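PDB 3V68: putative uncharacterized protein from Pyrococcus furiosus, which is of unknown function, belongs to the DUF2666 family, and probably binds double-stranded DNA. Local coordinates for residues L66-I74 with V199-V209; L110-P119 with E219-L230. All coordinates share one frame; numbering follows the deposited sequence.

Contact 1: L66-I74 with V199-V209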
loop_
_atom_site.group_PDB
_atom_site.type_symbol
_atom_site.label_atom_id
_atom_site.label_comp_id
_atom_site.label_asym_id
_atom_site.label_seq_id
_atom_site.Cartn_x
_atom_site.Cartn_y
_atom_site.Cartn_z
ATOM N N LEU A 66 -2.005 -19.859 5.076
ATOM C CA LEU A 66 -1.821 -18.848 4.033
ATOM C C LEU A 66 -2.541 -19.232 2.741
ATOM O O LEU A 66 -3.268 -18.417 2.170
ATOM C CB LEU A 66 -0.336 -18.599 3.761
ATOM C CG LEU A 66 0.002 -17.657 2.599
ATOM C CD1 LEU A 66 -0.602 -16.275 2.823
ATOM C CD2 LEU A 66 1.504 -17.568 2.417
ATOM N N GLU A 67 -2.344 -20.472 2.296
ATOM C CA GLU A 67 -2.952 -20.958 1.057
ATOM C C GLU A 67 -4.475 -20.872 1.098
ATOM O O GLU A 67 -5.106 -20.506 0.106
ATOM C CB GLU A 67 -2.508 -22.395 0.756
ATOM C CG GLU A 67 -1.019 -22.545 0.418
ATOM C CD GLU A 67 -0.110 -22.688 1.637
ATOM O OE1 GLU A 67 -0.572 -22.508 2.784
ATOM O OE2 GLU A 67 1.086 -22.985 1.446
ATOM N N GLU A 68 -5.051 -21.199 2.252
ATOM C CA GLU A 68 -6.496 -21.116 2.442
ATOM C C GLU A 68 -6.981 -19.668 2.453
ATOM O O GLU A 68 -8.045 -19.362 1.911
ATOM C CB GLU A 68 -6.914 -21.834 3.725
ATOM C CG GLU A 68 -6.779 -23.343 3.627
ATOM C CD GLU A 68 -7.203 -24.060 4.890
ATOM O OE1 GLU A 68 -6.654 -23.763 5.973
ATOM O OE2 GLU A 68 -8.074 -24.947 4.792
ATOM N N LYS A 69 -6.189 -18.787 3.059
ATOM C CA LYS A 69 -6.510 -17.363 3.095
ATOM C C LYS A 69 -6.500 -16.763 1.693
ATOM O O LYS A 69 -7.385 -15.982 1.343
ATOM C CB LYS A 69 -5.554 -16.605 4.018
ATOM C CG LYS A 69 -5.758 -16.908 5.495
ATOM C CD LYS A 69 -4.801 -16.111 6.354
ATOM C CE LYS A 69 -5.116 -16.281 7.829
ATOM N NZ LYS A 69 -4.099 -15.591 8.672
ATOM N N LEU A 70 -5.500 -17.137 0.896
ATOM C CA LEU A 70 -5.410 -16.679 -0.490
ATOM C C LEU A 70 -6.615 -17.126 -1.318
ATOM O O LEU A 70 -7.194 -16.332 -2.057
ATOM C CB LEU A 70 -4.094 -17.129 -1.136
ATOM C CG LEU A 70 -2.812 -16.527 -0.553
ATOM C CD1 LEU A 70 -1.589 -17.143 -1.205
ATOM C CD2 LEU A 70 -2.785 -15.014 -0.706
ATOM N N LYS A 71 -6.998 -18.394 -1.178
ATOM C CA LYS A 71 -8.195 -18.903 -1.844
ATOM C C LYS A 71 -9.446 -18.124 -1.410
ATOM O O LYS A 71 -10.301 -17.806 -2.238
ATOM C CB LYS A 71 -8.359 -20.405 -1.584
ATOM C CG LYS A 71 -9.534 -21.062 -2.319
ATOM C CD LYS A 71 -9.194 -21.405 -3.768
ATOM C CE LYS A 71 -10.343 -22.118 -4.476
ATOM N NZ LYS A 71 -10.701 -23.423 -3.845
ATOM N N ALA A 72 -9.538 -17.797 -0.125
ATOM C CA ALA A 72 -10.670 -17.026 0.380
ATOM C C ALA A 72 -10.690 -15.617 -0.212
ATOM O O ALA A 72 -11.735 -15.130 -0.619
ATOM C CB ALA A 72 -10.650 -16.968 1.895
ATOM N N LEU A 73 -9.525 -14.977 -0.282
ATOM C CA LEU A 73 -9.444 -13.599 -0.767
ATOM C C LEU A 73 -9.857 -13.420 -2.232
ATOM O O LEU A 73 -10.333 -12.345 -2.618
ATOM C CB LEU A 73 -8.045 -13.024 -0.528
ATOM C CG LEU A 73 -7.705 -12.627 0.916
ATOM C CD1 LEU A 73 -6.198 -12.455 1.079
ATOM C CD2 LEU A 73 -8.435 -11.360 1.360
ATOM N N ILE A 74 -9.684 -14.468 -3.036
ATOM C CA ILE A 74 -10.053 -14.424 -4.454
ATOM C C ILE A 74 -11.454 -14.994 -4.722
ATOM O O ILE A 74 -11.912 -15.004 -5.866
ATOM C CB ILE A 74 -9.007 -15.146 -5.360
ATOM C CG1 ILE A 74 -8.946 -16.648 -5.053
ATOM C CG2 ILE A 74 -7.627 -14.505 -5.217
ATOM C CD1 ILE A 74 -8.202 -17.464 -6.103
ATOM N N VAL A 199 -4.121 -17.363 -11.352
ATOM C CA VAL A 199 -4.126 -18.500 -10.428
ATOM C C VAL A 199 -5.412 -18.541 -9.599
ATOM O O VAL A 199 -5.734 -17.580 -8.893
ATOM C CB VAL A 199 -2.892 -18.445 -9.491
ATOM C CG1 VAL A 199 -2.938 -19.561 -8.452
ATOM C CG2 VAL A 199 -1.598 -18.511 -10.299
ATOM N N LYS A 200 -6.134 -19.660 -9.687
ATOM C CA LYS A 200 -7.435 -19.811 -9.022
ATOM C C LYS A 200 -7.545 -21.082 -8.176
ATOM O O LYS A 200 -8.135 -21.064 -7.096
ATOM C CB LYS A 200 -8.570 -19.765 -10.054
ATOM C CG LYS A 200 -8.795 -18.387 -10.678
ATOM C CD LYS A 200 -9.546 -18.463 -12.005
ATOM C CE LYS A 200 -11.054 -18.508 -11.812
ATOM N NZ LYS A 200 -11.779 -18.534 -13.116
ATOM N N LYS A 201 -6.971 -22.177 -8.671
ATOM C CA LYS A 201 -7.086 -23.488 -8.022
ATOM C C LYS A 201 -6.180 -23.628 -6.796
ATOM O O LYS A 201 -5.066 -23.098 -6.779
ATOM C CB LYS A 201 -6.789 -24.608 -9.026
ATOM C CG LYS A 201 -7.729 -24.644 -10.232
ATOM C CD LYS A 201 -7.378 -25.761 -11.217
ATOM C CE LYS A 201 -6.385 -25.306 -12.288
ATOM N NZ LYS A 201 -4.969 -25.328 -11.825
ATOM N N GLU A 202 -6.666 -24.355 -5.788
ATOM C CA GLU A 202 -5.914 -24.632 -4.558
ATOM C C GLU A 202 -4.535 -25.230 -4.829
ATOM O O GLU A 202 -3.554 -24.856 -4.182
ATOM C CB GLU A 202 -6.694 -25.585 -3.647
ATOM C CG GLU A 202 -7.741 -24.932 -2.763
ATOM C CD GLU A 202 -8.473 -25.934 -1.880
ATOM O OE1 GLU A 202 -9.203 -25.499 -0.963
ATOM O OE2 GLU A 202 -8.321 -27.157 -2.101
ATOM N N GLU A 203 -4.474 -26.167 -5.776
ATOM C CA GLU A 203 -3.219 -26.825 -6.137
ATOM C C GLU A 203 -2.179 -25.825 -6.644
ATOM O O GLU A 203 -1.009 -25.895 -6.262
ATOM C CB GLU A 203 -3.436 -27.962 -7.156
ATOM C CG GLU A 203 -4.225 -27.595 -8.417
ATOM C CD GLU A 203 -5.705 -27.952 -8.334
ATOM O OE1 GLU A 203 -6.266 -28.365 -9.373
ATOM O OE2 GLU A 203 -6.310 -27.826 -7.244
ATOM N N GLU A 204 -2.621 -24.885 -7.476
ATOM C CA GLU A 204 -1.730 -23.889 -8.068
ATOM C C GLU A 204 -1.327 -22.800 -7.073
ATOM O O GLU A 204 -0.204 -22.288 -7.130
ATOM C CB GLU A 204 -2.364 -23.272 -9.310
ATOM C CG GLU A 204 -1.356 -22.599 -10.215
ATOM C CD GLU A 204 -1.881 -22.336 -11.610
ATOM O OE1 GLU A 204 -1.067 -22.388 -12.555
ATOM O OE2 GLU A 204 -3.094 -22.080 -11.765
ATOM N N ILE A 205 -2.245 -22.447 -6.175
ATOM C CA ILE A 205 -1.940 -21.543 -5.063
ATOM C C ILE A 205 -0.816 -22.130 -4.201
ATOM O O ILE A 205 0.143 -21.437 -3.855
ATOM C CB ILE A 205 -3.206 -21.236 -4.210
ATOM C CG1 ILE A 205 -4.210 -20.413 -5.031
ATOM C CG2 ILE A 205 -2.835 -20.502 -2.911
ATOM C CD1 ILE A 205 -5.584 -20.237 -4.381
ATOM N N LYS A 206 -0.935 -23.417 -3.876
ATOM C CA LYS A 206 0.100 -24.130 -3.137
ATOM C C LYS A 206 1.453 -24.042 -3.851
ATOM O O LYS A 206 2.470 -23.732 -3.240
ATOM C CB LYS A 206 -0.311 -25.597 -2.955
ATOM C CG LYS A 206 0.541 -26.381 -1.967
ATOM C CD LYS A 206 0.083 -27.840 -1.861
ATOM C CE LYS A 206 -1.319 -27.969 -1.264
ATOM N NZ LYS A 206 -1.791 -29.388 -1.245
ATOM N N GLU A 207 1.446 -24.297 -5.155
ATOM C CA GLU A 207 2.664 -24.251 -5.954
ATOM C C GLU A 207 3.314 -22.868 -5.988
ATOM O O GLU A 207 4.534 -22.747 -5.856
ATOM C CB GLU A 207 2.382 -24.737 -7.376
ATOM C CG GLU A 207 2.155 -26.240 -7.466
ATOM C CD GLU A 207 1.368 -26.657 -8.697
ATOM O OE1 GLU A 207 1.080 -25.802 -9.561
ATOM O OE2 GLU A 207 1.028 -27.855 -8.795
ATOM N N ILE A 208 2.503 -21.825 -6.158
ATOM C CA ILE A 208 3.073 -20.486 -6.278
ATOM C C ILE A 208 3.595 -19.950 -4.940
ATOM O O ILE A 208 4.603 -19.243 -4.900
ATOM C CB ILE A 208 2.139 -19.479 -7.023
ATOM C CG1 ILE A 208 2.974 -18.317 -7.593
ATOM C CG2 ILE A 208 0.977 -19.004 -6.140
ATOM C CD1 ILE A 208 2.194 -17.273 -8.384
ATOM N N VAL A 209 2.926 -20.316 -3.848
ATOM C CA VAL A 209 3.410 -19.960 -2.513
ATOM C C VAL A 209 4.759 -20.630 -2.251
ATOM O O VAL A 209 5.693 -19.991 -1.761
ATOM C CB VAL A 209 2.390 -20.321 -1.414
ATOM C CG1 VAL A 209 3.016 -20.195 -0.030
ATOM C CG2 VAL A 209 1.182 -19.411 -1.515
#
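Ile-205 lies against helix 66-73 with both of its branches. Its CG2 packs against Glu-67 and Leu-70, 4.0 Å from Leu-70 CD1, while its CD1 reaches the flank of Lys-71, 3.8 Å from CD. One turn on, Val-209 divides its methyls: CG2 meets Leu-70 CD1 at 3.6 Å, and CG1 touches Leu-66 CD2 and the carboxylate atom OE2 of Glu-67. At the C-terminal end of 66-74, Ile-74 CD1 rests against the carbonyl oxygens of Val-199 and Lys-200, which lead into helix 202-209. Lys-71 leaves its helix with CG anti to the backbone N (chi1 -176°) and bends at chi2, which lays its methylenes across Ile-205 at about a right angle and brings NZ to Glu-202, where a long salt bridge to OE1 spans 3.9 Å. Replacing Lys-71 by an alanine would probably leave Ile-205 CD1 less covered and Glu-202 without this distant partner. Behind this layer, Leu-110 of helix 91-110 backs Leu-66 and Leu-70, and Leu-230 also packs on Leu-70. Apolar in the middle and charged at the margin, this is helix-helix packing, the two segment axes at 124° between N-to-C directions, joining the two DUF2666 regions.

Contact 2: L110-P119 with E219-L230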
loop_
_atom_site.group_PDB
_atom_site.type_symbol
_atom_site.label_atom_id
_atom_site.label_comp_id
_atom_site.label_asym_id
_atom_site.label_seq_id
_atom_site.Cartn_x
_atom_site.Cartn_y
_atom_site.Cartn_z
ATOM N N LEU A 110 -2.940 -10.467 5.229
ATOM C CA LEU A 110 -1.694 -11.152 4.875
ATOM C C LEU A 110 -0.411 -10.619 5.498
ATOM O O LEU A 110 0.621 -11.277 5.414
ATOM C CB LEU A 110 -1.526 -11.189 3.352
ATOM C CG LEU A 110 -2.617 -11.888 2.543
ATOM C CD1 LEU A 110 -2.268 -11.798 1.072
ATOM C CD2 LEU A 110 -2.799 -13.340 2.973
ATOM N N LYS A 111 -0.463 -9.444 6.126
ATOM C CA LYS A 111 0.771 -8.786 6.580
ATOM C C LYS A 111 1.572 -9.559 7.632
ATOM O O LYS A 111 2.779 -9.376 7.740
ATOM C CB LYS A 111 0.523 -7.339 7.023
ATOM C CG LYS A 111 -0.380 -7.179 8.224
ATOM C CD LYS A 111 -0.505 -5.714 8.595
ATOM C CE LYS A 111 -1.139 -5.549 9.962
ATOM N NZ LYS A 111 -1.347 -4.114 10.291
ATOM N N ASN A 112 0.902 -10.419 8.393
ATOM C CA ASN A 112 1.606 -11.285 9.334
ATOM C C ASN A 112 1.949 -12.663 8.761
ATOM O O ASN A 112 2.601 -13.465 9.433
ATOM C CB ASN A 112 0.823 -11.419 10.648
ATOM C CG ASN A 112 0.684 -10.098 11.385
ATOM O OD1 ASN A 112 1.640 -9.329 11.505
ATOM N ND2 ASN A 112 -0.513 -9.836 11.895
ATOM N N GLU A 113 1.514 -12.923 7.526
ATOM C CA GLU A 113 1.770 -14.194 6.826
ATOM C C GLU A 113 2.886 -14.058 5.782
ATOM O O GLU A 113 3.558 -15.036 5.443
ATOM C CB GLU A 113 0.499 -14.689 6.124
ATOM C CG GLU A 113 -0.719 -14.916 7.026
ATOM C CD GLU A 113 -0.879 -16.359 7.479
ATOM O OE1 GLU A 113 -0.300 -17.266 6.845
ATOM O OE2 GLU A 113 -1.603 -16.585 8.469
ATOM N N LEU A 114 3.061 -12.842 5.267
ATOM C CA LEU A 114 3.992 -12.565 4.172
ATOM C C LEU A 114 4.719 -11.240 4.399
ATOM O O LEU A 114 4.234 -10.395 5.155
ATOM C CB LEU A 114 3.230 -12.507 2.843
ATOM C CG LEU A 114 2.686 -13.798 2.229
ATOM C CD1 LEU A 114 1.680 -13.458 1.152
ATOM C CD2 LEU A 114 3.810 -14.656 1.659
ATOM N N PRO A 115 5.885 -11.046 3.747
ATOM C CA PRO A 115 6.554 -9.752 3.845
ATOM C C PRO A 115 5.847 -8.703 2.977
ATOM O O PRO A 115 6.273 -8.405 1.854
ATOM C CB PRO A 115 7.972 -10.050 3.346
ATOM C CG PRO A 115 7.794 -11.182 2.393
ATOM C CD PRO A 115 6.669 -12.011 2.951
ATOM N N ILE A 116 4.754 -8.173 3.517
ATOM C CA ILE A 116 3.913 -7.192 2.836
ATOM C C ILE A 116 4.398 -5.780 3.160
ATOM O O ILE A 116 4.705 -4.990 2.261
ATOM C CB ILE A 116 2.425 -7.358 3.255
ATOM C CG1 ILE A 116 1.887 -8.756 2.888
ATOM C CG2 ILE A 116 1.562 -6.242 2.667
ATOM C CD1 ILE A 116 2.106 -9.175 1.424
ATOM N N GLU A 117 4.462 -5.467 4.451
ATOM C CA GLU A 117 5.102 -4.241 4.895
ATOM C C GLU A 117 6.595 -4.334 4.610
ATOM O O GLU A 117 7.181 -5.416 4.643
ATOM C CB GLU A 117 4.856 -4.005 6.387
ATOM C CG GLU A 117 3.391 -3.715 6.709
ATOM C CD GLU A 117 3.156 -3.353 8.164
ATOM O OE1 GLU A 117 3.560 -4.130 9.060
ATOM O OE2 GLU A 117 2.553 -2.292 8.417
ATOM N N PHE A 118 7.193 -3.194 4.305
ATOM C CA PHE A 118 8.636 -3.099 4.154
ATOM C C PHE A 118 9.318 -3.065 5.518
ATOM O O PHE A 118 8.653 -2.864 6.530
ATOM C CB PHE A 118 8.981 -1.864 3.323
ATOM C CG PHE A 118 8.632 -2.010 1.877
ATOM C CD1 PHE A 118 9.583 -2.461 0.965
ATOM C CD2 PHE A 118 7.346 -1.720 1.421
ATOM C CE1 PHE A 118 9.262 -2.617 -0.388
ATOM C CE2 PHE A 118 7.023 -1.875 0.071
ATOM C CZ PHE A 118 7.982 -2.324 -0.825
ATOM N N PRO A 119 10.643 -3.285 5.553
ATOM C CA PRO A 119 11.356 -3.257 6.828
ATOM C C PRO A 119 11.196 -1.925 7.547
ATOM O O PRO A 119 10.993 -0.893 6.906
ATOM C CB PRO A 119 12.819 -3.434 6.408
ATOM C CG PRO A 119 12.744 -4.167 5.127
ATOM C CD PRO A 119 11.551 -3.596 4.435
ATOM N N GLU A 219 16.044 -8.522 2.133
ATOM C CA GLU A 219 14.840 -8.014 2.782
ATOM C C GLU A 219 13.959 -7.170 1.862
ATOM O O GLU A 219 12.744 -7.183 2.006
ATOM C CB GLU A 219 15.177 -7.251 4.073
ATOM C CG GLU A 219 15.986 -5.970 3.891
ATOM C CD GLU A 219 16.471 -5.372 5.205
ATOM O OE1 GLU A 219 15.731 -5.421 6.213
ATOM O OE2 GLU A 219 17.602 -4.842 5.225
ATOM N N PHE A 220 14.560 -6.442 0.925
ATOM C CA PHE A 220 13.767 -5.621 0.008
ATOM C C PHE A 220 13.219 -6.422 -1.158
ATOM O O PHE A 220 12.039 -6.299 -1.506
ATOM C CB PHE A 220 14.565 -4.405 -0.460
ATOM C CG PHE A 220 14.912 -3.475 0.658
ATOM C CD1 PHE A 220 13.939 -2.641 1.210
ATOM C CD2 PHE A 220 16.196 -3.456 1.193
ATOM C CE1 PHE A 220 14.250 -1.790 2.266
ATOM C CE2 PHE A 220 16.514 -2.606 2.253
ATOM C CZ PHE A 220 15.539 -1.774 2.786
ATOM N N GLU A 221 14.069 -7.264 -1.737
ATOM C CA GLU A 221 13.685 -8.107 -2.864
ATOM C C GLU A 221 12.482 -9.010 -2.573
ATOM O O GLU A 221 11.649 -9.228 -3.457
ATOM C CB GLU A 221 14.873 -8.950 -3.330
ATOM C CG GLU A 221 16.001 -8.139 -3.957
ATOM C CD GLU A 221 17.290 -8.935 -4.101
ATOM O OE1 GLU A 221 17.560 -9.814 -3.260
ATOM O OE2 GLU A 221 18.046 -8.677 -5.054
ATOM N N VAL A 222 12.388 -9.522 -1.345
ATOM C CA VAL A 222 11.274 -10.402 -0.968
ATOM C C VAL A 222 9.913 -9.700 -0.935
ATOM O O VAL A 222 8.899 -10.334 -1.201
ATOM C CB VAL A 222 11.520 -11.191 0.348
ATOM C CG1 VAL A 222 12.759 -12.076 0.215
ATOM C CG2 VAL A 222 11.611 -10.253 1.554
ATOM N N ARG A 223 9.895 -8.402 -0.620
ATOM C CA ARG A 223 8.651 -7.618 -0.669
ATOM C C ARG A 223 8.091 -7.547 -2.084
ATOM O O ARG A 223 6.873 -7.548 -2.274
ATOM C CB ARG A 223 8.847 -6.192 -0.133
ATOM C CG ARG A 223 8.590 -6.023 1.357
ATOM C CD ARG A 223 9.722 -6.619 2.176
ATOM N NE ARG A 223 9.387 -6.660 3.592
ATOM C CZ ARG A 223 10.150 -7.205 4.532
ATOM N NH1 ARG A 223 11.317 -7.764 4.225
ATOM N NH2 ARG A 223 9.736 -7.190 5.793
ATOM N N TYR A 224 8.982 -7.486 -3.069
ATOM C CA TYR A 224 8.560 -7.433 -4.465
ATOM C C TYR A 224 8.183 -8.814 -4.983
ATOM O O TYR A 224 7.248 -8.948 -5.770
ATOM C CB TYR A 224 9.626 -6.744 -5.324
ATOM C CG TYR A 224 9.738 -5.285 -4.958
ATOM C CD1 TYR A 224 8.842 -4.356 -5.478
ATOM C CD2 TYR A 224 10.695 -4.847 -4.043
ATOM C CE1 TYR A 224 8.915 -3.012 -5.119
ATOM C CE2 TYR A 224 10.777 -3.510 -3.677
ATOM C CZ TYR A 224 9.889 -2.605 -4.222
ATOM O OH TYR A 224 9.976 -1.292 -3.852
ATOM N N ALA A 225 8.883 -9.842 -4.507
ATOM C CA ALA A 225 8.519 -11.211 -4.828
ATOM C C ALA A 225 7.135 -11.541 -4.280
ATOM O O ALA A 225 6.332 -12.161 -4.970
ATOM C CB ALA A 225 9.564 -12.185 -4.310
ATOM N N ALA A 226 6.846 -11.108 -3.048
ATOM C CA ALA A 226 5.510 -11.314 -2.492
ATOM C C ALA A 226 4.439 -10.613 -3.324
ATOM O O ALA A 226 3.398 -11.199 -3.621
ATOM C CB ALA A 226 5.449 -10.865 -1.039
ATOM N N ARG A 227 4.703 -9.368 -3.710
ATOM C CA ARG A 227 3.759 -8.610 -4.524
ATOM C C ARG A 227 3.545 -9.273 -5.884
ATOM O O ARG A 227 2.415 -9.359 -6.358
ATOM C CB ARG A 227 4.229 -7.168 -4.683
ATOM C CG ARG A 227 3.956 -6.340 -3.439
ATOM C CD ARG A 227 4.775 -5.063 -3.408
ATOM N NE ARG A 227 4.251 -4.154 -2.390
ATOM C CZ ARG A 227 4.468 -4.277 -1.083
ATOM N NH1 ARG A 227 5.222 -5.267 -0.607
ATOM N NH2 ARG A 227 3.926 -3.406 -0.247
ATOM N N GLU A 228 4.626 -9.741 -6.504
ATOM C CA GLU A 228 4.515 -10.421 -7.791
ATOM C C GLU A 228 3.704 -11.709 -7.681
ATOM O O GLU A 228 2.841 -11.975 -8.523
ATOM C CB GLU A 228 5.898 -10.689 -8.395
ATOM C CG GLU A 228 5.869 -11.299 -9.806
ATOM C CD GLU A 228 5.219 -10.411 -10.861
ATOM O OE1 GLU A 228 5.096 -9.187 -10.652
ATOM O OE2 GLU A 228 4.847 -10.948 -11.926
ATOM N N MET A 229 3.968 -12.496 -6.636
ATOM C CA MET A 229 3.226 -13.737 -6.395
ATOM C C MET A 229 1.731 -13.452 -6.253
ATOM O O MET A 229 0.897 -14.104 -6.887
ATOM C CB MET A 229 3.763 -14.458 -5.155
ATOM C CG MET A 229 3.055 -15.771 -4.827
ATOM S SD MET A 229 1.580 -15.579 -3.805
ATOM C CE MET A 229 2.303 -15.289 -2.197
ATOM N N LEU A 230 1.405 -12.454 -5.438
ATOM C CA LEU A 230 0.015 -12.036 -5.236
ATOM C C LEU A 230 -0.658 -11.523 -6.511
ATOM O O LEU A 230 -1.844 -11.773 -6.725
ATOM C CB LEU A 230 -0.081 -10.998 -4.116
ATOM C CG LEU A 230 0.267 -11.512 -2.717
ATOM C CD1 LEU A 230 0.372 -10.350 -1.759
ATOM C CD2 LEU A 230 -0.716 -12.567 -2.210
#
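Arg-223 runs its side chain past Phe-118 and ends between Pro-115 and Pro-119. CB faces the Phe-118 ring, 3.6 Å from CE1, and CG passes over one face of that ring as a CH-pi contact, 4.0 Å from the centroid, with Pro-115 O close by. A bend at chi2 (74°) follows, and CD lies near the carbonyl oxygens of both Glu-117 and Pro-115. Glu-117 O takes a short, nearly straight bond from NE (2.7 Å, 169° at the hydrogen) and a weak one from NH2. NH1 turns back to its own helix and donates to Glu-219 O. CZ lies between the two prolines: Pro-119 CD is over the centre of one guanidinium face, Pro-115 CB off centre on the other.

One turn later Arg-227 grips Ile-116 O end-on with NH1 (2.9 Å) and NH2 (3.1 Å), the NH1 bond falling on a lone pair in the carbonyl plane. Phe-118 CE2 lies over one face of this guanidinium, off its centre, and Asp-238 pairs with its NE. The Phe-118 ring also turns its edge to the face of Tyr-224 in an offset edge-to-face pair, while Tyr-224 OH is bonded to Val-175 O. Farther along, Leu-110 and Leu-230 meet tip to tip, CD1 to CD2 at 3.7 Å.

Pro-115, centre of an inverse gamma turn, has its buried carbonyl oxygen without a conventional partner, though Arg-223 CA approaches it in a CA-H...O contact. Two arginines thus supply donors to successive loop carbonyls and hold an irregular segment against the helix, the charge of Arg-227 probably tempered by Asp-238.

In the fold
The centres of the two contacts lie about 16 Å apart, on the same side of the chain's centre, with contact 1 farther out. Along the chain their segments alternate: 66-74, 110-119, 199-209, 219-230, so each contact pairs the first DUF2666 region with the second. Helices 202-213 and 219-231 follow one another in sequence, and they carry the second-region halves of contacts 1 and 2. The contacts also meet directly, through a salt bridge of Lys-69 with Glu-113 and a shared apolar seam. Together they join one helix and a loop of the first region to two successive helices of the second. The regions also meet in the antiparallel sheet, in strand order 15-20, 5-12, 136-143, 146-153.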